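Side-chain contacts in ABC transporter substrate-binding protein (Streptococcus pneumoniae, PDB 4OHN), which binds histidine as the substrate-binding component of an ABC uptake transporter, probably handing the amino acid to a membrane permease for import: residues K221-N224 and E225-S229; W11-Y14 and Q15-S19. One frame throughout, in Å; residues are numbered along the deposited sequence.

Contact 1: K221-N224 and E225-S229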
# COMPACT_ATOMS: atom_id res chain seq x y z
N LYS A 221 -1.99 4.86 19.61
CA LYS A 221 -1.43 6.06 20.22
C LYS A 221 0.08 6.04 20.21
O LYS A 221 0.72 7.04 19.92
CB LYS A 221 -1.91 6.22 21.66
CG LYS A 221 -3.37 6.48 21.78
CD LYS A 221 -3.77 6.76 23.22
CE LYS A 221 -5.26 6.94 23.35
NZ LYS A 221 -5.97 5.63 23.34
N LYS A 222 0.67 4.90 20.54
CA LYS A 222 2.13 4.78 20.56
C LYS A 222 2.74 4.95 19.17
O LYS A 222 3.84 5.53 19.04
CB LYS A 222 2.56 3.46 21.20
CG LYS A 222 2.18 3.37 22.66
CD LYS A 222 2.70 4.55 23.48
CE LYS A 222 2.51 4.35 24.97
NZ LYS A 222 2.75 5.63 25.71
N ILE A 223 2.08 4.47 18.13
CA ILE A 223 2.56 4.70 16.78
C ILE A 223 2.49 6.20 16.50
O ILE A 223 3.45 6.80 16.01
CB ILE A 223 1.74 3.89 15.76
CG1 ILE A 223 1.97 2.40 15.96
CG2 ILE A 223 2.07 4.34 14.34
CD1 ILE A 223 0.96 1.53 15.23
N ASN A 224 1.36 6.84 16.80
CA ASN A 224 1.22 8.27 16.53
C ASN A 224 2.24 9.11 17.29
O ASN A 224 2.80 10.07 16.74
CB ASN A 224 -0.20 8.72 16.87
CG ASN A 224 -1.25 8.19 15.92
OD1 ASN A 224 -0.95 7.84 14.76
ND2 ASN A 224 -2.49 8.11 16.38
N GLU A 225 2.47 8.80 18.56
CA GLU A 225 3.46 9.54 19.34
C GLU A 225 4.84 9.39 18.75
O GLU A 225 5.62 10.36 18.72
CB GLU A 225 3.46 9.06 20.79
CG GLU A 225 2.20 9.43 21.55
CD GLU A 225 2.04 8.72 22.86
OE1 GLU A 225 2.96 8.00 23.31
OE2 GLU A 225 0.96 8.91 23.47
N ALA A 226 5.18 8.19 18.28
CA ALA A 226 6.47 7.99 17.65
C ALA A 226 6.57 8.79 16.35
O ALA A 226 7.64 9.35 16.06
CB ALA A 226 6.70 6.53 17.38
N PHE A 227 5.50 8.85 15.56
CA PHE A 227 5.55 9.71 14.38
C PHE A 227 5.95 11.14 14.79
O PHE A 227 6.76 11.78 14.12
CB PHE A 227 4.21 9.75 13.61
CG PHE A 227 3.84 8.50 12.86
CD1 PHE A 227 4.75 7.49 12.58
CD2 PHE A 227 2.54 8.35 12.41
CE1 PHE A 227 4.36 6.37 11.85
CE2 PHE A 227 2.16 7.23 11.67
CZ PHE A 227 3.09 6.24 11.40
N SER A 228 5.38 11.67 15.88
CA SER A 228 5.71 13.04 16.28
C SER A 228 7.20 13.24 16.52
O SER A 228 7.77 14.27 16.13
CB SER A 228 4.94 13.44 17.54
OG SER A 228 3.55 13.44 17.29
N SER A 229 7.87 12.25 17.11
CA SER A 229 9.31 12.33 17.33
C SER A 229 10.04 12.25 16.00
O SER A 229 10.97 13.00 15.77
CB SER A 229 9.81 11.16 18.23
OG SER A 229 9.71 11.44 19.61
O HOH W 1 1.10 12.02 15.88
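Rotations about CA-CB set CG2 of Ile223 against the face of the Phe227 ring: this methyl branch stands beside the carbonyl carbon while CG1 takes the place next to the backbone N (chi1 -67°), and Phe227, one turn later, likewise swings CG back beside its own N (chi1 -71°). The two side chains run alongside each other in the same direction. Ile223 CG2 lies over the ring face, 4.0 Å from the centroid of Phe227, a CH-pi contact whose closest pair is Ile223 CG2 and Phe227 CZ at 3.6 Å. Ile223 O also lies over one face, nearer the rim. This same oxygen receives the amide of Phe227, with Phe227 N 2.9 Å from Ile223 O, so the residue is tied to the preceding turn by both backbone and ring. On the outer side, a bend at chi2 turns the Lys222 chain along Glu225, whose own chain is extended beyond CG. Lys222 NZ reaches Glu225 OE1 at 3.4 Å, a weak hydrogen bond within a salt bridge, and Lys222 CD passes the same oxygen almost as closely. Asn224 O takes the amide N of Ser228 at 3.2 Å, with the donor tilted 22° from the carbonyl plane, and a water donates to it as well; that water also hydrogen-bonds Ser228 OG. The side-chain oxygen of Asn224 is held elsewhere, by the backbone N of Asn99. Inward, Phe227 packs on Leu47 and Val51, and Ile223 on Phe52. The pattern is that of an amphipathic alpha-helix with i to i+4 apolar pairing on the inner side and an i to i+3 salt bridge on the outer, helix 217-232 packing its apolar side against helix 43-53 within one lobe of a periplasmic-binding-protein fold.

Contact 2: W11-Y14 and Q15-S19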
# COMPACT_ATOMS: atom_id res chain seq x y z
N TRP A 11 -1.07 -3.66 24.19
CA TRP A 11 0.18 -2.91 24.28
C TRP A 11 1.15 -3.50 25.30
O TRP A 11 2.33 -3.66 25.01
CB TRP A 11 -0.07 -1.41 24.59
CG TRP A 11 1.24 -0.73 24.79
CD1 TRP A 11 1.79 -0.34 25.98
CD2 TRP A 11 2.21 -0.42 23.78
NE1 TRP A 11 3.03 0.19 25.77
CE2 TRP A 11 3.32 0.15 24.43
CE3 TRP A 11 2.24 -0.57 22.40
CZ2 TRP A 11 4.44 0.58 23.73
CZ3 TRP A 11 3.35 -0.16 21.71
CH2 TRP A 11 4.44 0.41 22.38
N SER A 12 0.66 -3.83 26.48
CA SER A 12 1.55 -4.30 27.54
C SER A 12 2.26 -5.59 27.13
O SER A 12 3.40 -5.81 27.52
CB SER A 12 0.82 -4.48 28.88
OG SER A 12 -0.12 -5.53 28.82
N LYS A 13 1.59 -6.42 26.33
CA LYS A 13 2.20 -7.64 25.81
C LYS A 13 3.30 -7.33 24.80
O LYS A 13 4.39 -7.91 24.88
CB LYS A 13 1.13 -8.53 25.16
CG LYS A 13 1.68 -9.72 24.35
CD LYS A 13 0.58 -10.37 23.52
CE LYS A 13 1.16 -11.21 22.39
NZ LYS A 13 0.09 -11.81 21.54
N TYR A 14 3.04 -6.44 23.84
CA TYR A 14 4.07 -6.11 22.86
C TYR A 14 5.29 -5.53 23.56
O TYR A 14 6.43 -5.87 23.25
CB TYR A 14 3.57 -5.11 21.81
CG TYR A 14 2.25 -5.48 21.18
CD1 TYR A 14 2.04 -6.75 20.67
CD2 TYR A 14 1.20 -4.57 21.13
CE1 TYR A 14 0.84 -7.09 20.12
CE2 TYR A 14 -0.01 -4.90 20.59
CZ TYR A 14 -0.19 -6.17 20.08
OH TYR A 14 -1.38 -6.53 19.52
N GLN A 15 5.03 -4.66 24.53
CA GLN A 15 6.09 -4.00 25.27
C GLN A 15 6.91 -5.00 26.10
O GLN A 15 8.14 -4.90 26.12
CB GLN A 15 5.49 -2.89 26.14
CG GLN A 15 6.50 -2.13 26.99
CD GLN A 15 7.39 -1.23 26.16
OE1 GLN A 15 7.13 -0.03 26.02
NE2 GLN A 15 8.46 -1.79 25.62
N SER A 16 6.26 -5.94 26.78
CA SER A 16 6.98 -6.88 27.63
C SER A 16 7.69 -7.97 26.82
O SER A 16 8.76 -8.44 27.20
CB SER A 16 6.06 -7.50 28.68
OG SER A 16 4.99 -8.21 28.09
N ASN A 17 7.09 -8.36 25.69
CA ASN A 17 7.71 -9.33 24.80
C ASN A 17 8.79 -8.69 23.92
O ASN A 17 9.57 -9.39 23.29
CB ASN A 17 6.68 -9.94 23.85
CG ASN A 17 5.77 -10.93 24.52
OD1 ASN A 17 6.05 -11.42 25.61
ND2 ASN A 17 4.68 -11.27 23.85
N LYS A 18 8.79 -7.36 23.88
CA LYS A 18 9.68 -6.59 23.01
C LYS A 18 9.56 -7.01 21.55
O LYS A 18 10.54 -7.03 20.81
CB LYS A 18 11.13 -6.72 23.48
CG LYS A 18 11.33 -6.22 24.91
CD LYS A 18 12.71 -6.58 25.41
CE LYS A 18 12.91 -6.13 26.85
NZ LYS A 18 12.84 -4.65 26.98
N SER A 19 8.33 -7.30 21.14
CA SER A 19 8.08 -7.83 19.81
C SER A 19 6.68 -7.50 19.35
O SER A 19 5.74 -7.49 20.15
CB SER A 19 8.26 -9.34 19.81
OG SER A 19 8.08 -9.86 18.52
O HOH W 2 4.91 0.98 27.84
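Gln15 meets Trp11 one helical turn back, the two side chains leaving the helix in the same direction, one alongside the other. Its CB sits over one face of the indole, toward the rim, and also lies 3.4 Å from Trp11 O. The backbone N of Gln15 donates to that Trp11 O at 2.9 Å. From CB the chain leaves with CG opposite the backbone N (chi1 179°), then bends at chi2 and lifts CD beside the indole, amide and ring planes 84° apart. There OE1 comes 3.6 Å from Trp11 CZ2, and a water links the two groups: it accepts from Trp11 NE1 at 2.9 Å, in the plane of the ring, and donates to Gln15 OE1. The other end, NE2, bonds to the backbone O of Tyr55, whose ring meets Trp11 edge-to-face. Further round the helix, Ser16 N donates to Ser12 O, and in one of two conformers Ser16 OG does so too, 2.9 Å from Ser12 O, while Asn17 ND2 rests 3.4 Å from Lys13 CG. The helix stops in a Schellman motif: Lys18 takes positive phi, Ser19 N reaches back to Tyr14 O at 3.2 Å, and Lys18 N makes a weak bond to Gln15 O. Tyr14, on the inner side, sends its hydroxyl to Asp216 OD2. The side-chain amide of Gln15 is thus engaged at both ends, by water at OE1 and by protein at NE2, which should fix its rotation.

Contact 1 and contact 2 have their centres about 16 Å apart and touch directly: Lys222 CG packs 3.7 Å from Trp11 CH2. Trp11 also leans on Thr218 and Leu219, so helix 11-17 lies against the early turns of helix 217-232. Tyr55 joins the two as well, its hydroxyl bonded to Lys222 O and its carbonyl to Gln15. Both contacts lie at the periphery, on the same side of the chain's centre, their own centres about 20 Å and 26 Å from it. None of their residues belongs to the histidine pocket. Along the chain, Ser19 opens strand 19-24, which is followed by the pocket residue Asp25.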